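Local coordinates for protein arginase (Glaciozyma antarctica, PDB 5YNL) that probably hydrolyses L-arginine to L-ornithine and urea, as a cold-adapted arginase of a psychrophilic yeast, at residues A[163-168]-A[323-328]. Residues are numbered along the deposited sequence; the frame is centred on the assembly and turned at random.
Sequences SGTFKA and LLVSLD
Thr165 meets Ser326 and Val325 where helix 158-168 packs on strand 324-330. This strand lies in the middle of the eight-stranded parallel sheet of the arginase alpha/beta fold. Earlier on the helix, Ser163 faces helix 124-142, touching Ala135, and its OG bonds to the carbonyl of Met159. Thr165 points at the strand, and its CA lies 6.8 Å from the CA of Ser326. Its OG1 sits beside the backbone N (chi1 -65°) and forms a 2.7 Å hydrogen bond with Ser326 OG. Ser326 is modelled in two conformers, so this bond describes one of them and is less certain for the residue as a whole. Thr165 OG1 also bonds to the carbonyl of Thr161, one helical turn back, which ties the hydroxyl to its own helix. A valine here would probably leave both Ser326 OG and the Thr161 carbonyl without this hydroxyl partner. The methyl branch adds van der Waals contact to Ser326 and Val325. Being anti to the backbone N, Thr165 CG2 lies alongside the Ser326 side chain, 3.7 Å from its OG and 3.9 Å from its CB. The same methyl touches the neighbouring strand residue, with Thr165 CG2 4.2 Å from Val325 CG2.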
loop_
_atom_site.group_PDB
_atom_site.type_symbol
_atom_site.label_atom_id
_atom_site.label_comp_id
_atom_site.label_asym_id
_atom_site.label_seq_id
_atom_site.Cartn_x
_atom_site.Cartn_y
_atom_site.Cartn_z
ATOM N N SER A 163 0.836 -8.227 5.793
ATOM C CA SER A 163 0.855 -9.554 6.398
ATOM C C SER A 163 -0.180 -10.468 5.746
ATOM O O SER A 163 0.149 -11.560 5.297
ATOM C CB SER A 163 0.609 -9.468 7.902
ATOM O OG SER A 163 1.577 -8.637 8.515
ATOM N N GLY A 164 -1.429 -10.007 5.683
ATOM C CA GLY A 164 -2.503 -10.773 5.073
ATOM C C GLY A 164 -2.200 -11.124 3.631
ATOM O O GLY A 164 -2.307 -12.282 3.233
ATOM N N THR A 165 -1.814 -10.114 2.851
ATOM C CA THR A 165 -1.528 -10.271 1.431
ATOM C C THR A 165 -0.402 -11.282 1.186
ATOM O O THR A 165 -0.530 -12.184 0.344
ATOM C CB THR A 165 -1.157 -8.914 0.816
ATOM O OG1 THR A 165 -2.295 -8.030 0.874
ATOM C CG2 THR A 165 -0.696 -9.090 -0.612
ATOM N N PHE A 166 0.699 -11.135 1.920
ATOM C CA PHE A 166 1.835 -12.038 1.753
ATOM C C PHE A 166 1.558 -13.405 2.333
ATOM O O PHE A 166 2.119 -14.392 1.873
ATOM C CB PHE A 166 3.098 -11.443 2.366
ATOM C CG PHE A 166 3.793 -10.451 1.469
ATOM C CD1 PHE A 166 3.228 -9.207 1.213
ATOM C CD2 PHE A 166 5.012 -10.767 0.884
ATOM C CE1 PHE A 166 3.861 -8.289 0.391
ATOM C CE2 PHE A 166 5.653 -9.856 0.063
ATOM C CZ PHE A 166 5.073 -8.612 -0.191
ATOM N N LYS A 167 0.708 -13.459 3.356
ATOM C CA LYS A 167 0.253 -14.728 3.913
ATOM C C LYS A 167 -0.367 -15.522 2.785
ATOM O O LYS A 167 -0.098 -16.710 2.623
ATOM C CB LYS A 167 -0.798 -14.483 5.002
ATOM C CG LYS A 167 -1.507 -15.732 5.508
ATOM C CD LYS A 167 -1.183 -15.974 6.967
ATOM C CE LYS A 167 -1.412 -14.722 7.790
ATOM N NZ LYS A 167 -2.817 -14.231 7.688
ATOM N N ALA A 168 -1.189 -14.843 1.993
ATOM C CA ALA A 168 -1.838 -15.464 0.849
ATOM C C ALA A 168 -0.930 -15.480 -0.378
ATOM O O ALA A 168 -1.024 -16.378 -1.206
ATOM C CB ALA A 168 -3.124 -14.753 0.532
ATOM N N LEU A 323 -1.006 -7.728 -12.470
ATOM C CA LEU A 323 -0.375 -8.431 -11.343
ATOM C C LEU A 323 -0.899 -7.979 -9.969
ATOM O O LEU A 323 -0.616 -8.609 -8.947
ATOM C CB LEU A 323 1.152 -8.300 -11.411
ATOM C CG LEU A 323 1.780 -8.736 -12.751
ATOM C CD1 LEU A 323 3.170 -8.133 -12.941
ATOM C CD2 LEU A 323 1.847 -10.248 -12.868
ATOM N N LEU A 324 -1.664 -6.892 -9.938
ATOM C CA LEU A 324 -2.109 -6.331 -8.659
ATOM C C LEU A 324 -3.119 -7.232 -7.908
ATOM O O LEU A 324 -4.157 -7.607 -8.449
ATOM C CB LEU A 324 -2.706 -4.946 -8.891
ATOM C CG LEU A 324 -3.210 -4.191 -7.661
ATOM C CD1 LEU A 324 -2.032 -3.554 -6.911
ATOM C CD2 LEU A 324 -4.239 -3.129 -8.092
ATOM N N VAL A 325 -2.814 -7.568 -6.661
ATOM C CA VAL A 325 -3.777 -8.292 -5.839
ATOM C C VAL A 325 -4.225 -7.481 -4.623
ATOM O O VAL A 325 -5.315 -7.698 -4.105
ATOM C CB VAL A 325 -3.237 -9.650 -5.369
ATOM C CG1 VAL A 325 -3.033 -10.594 -6.563
ATOM C CG2 VAL A 325 -1.929 -9.459 -4.591
ATOM N N SER A 326 -3.397 -6.538 -4.182
ATOM C CA SER A 326 -3.733 -5.707 -3.031
ATOM C C SER A 326 -3.357 -4.256 -3.210
ATOM O O SER A 326 -2.269 -3.936 -3.708
ATOM C CB SER A 326 -3.081 -6.227 -1.756
ATOM O OG SER A 326 -3.877 -7.227 -1.172
ATOM N N LEU A 327 -4.269 -3.395 -2.777
ATOM C CA LEU A 327 -4.137 -1.952 -2.881
ATOM C C LEU A 327 -4.469 -1.316 -1.537
ATOM O O LEU A 327 -5.582 -1.523 -1.008
ATOM C CB LEU A 327 -5.135 -1.434 -3.920
ATOM C CG LEU A 327 -5.360 0.076 -4.022
ATOM C CD1 LEU A 327 -4.076 0.768 -4.482
ATOM C CD2 LEU A 327 -6.499 0.344 -4.964
ATOM N N ASP A 328 -3.521 -0.563 -0.981
ATOM C CA ASP A 328 -3.821 0.285 0.162
ATOM C C ASP A 328 -3.932 1.737 -0.311
ATOM O O ASP A 328 -3.090 2.208 -1.097
ATOM C CB ASP A 328 -2.706 0.257 1.203
ATOM C CG ASP A 328 -2.254 -1.132 1.570
ATOM O OD1 ASP A 328 -3.011 -2.118 1.399
ATOM O OD2 ASP A 328 -1.112 -1.212 2.065
#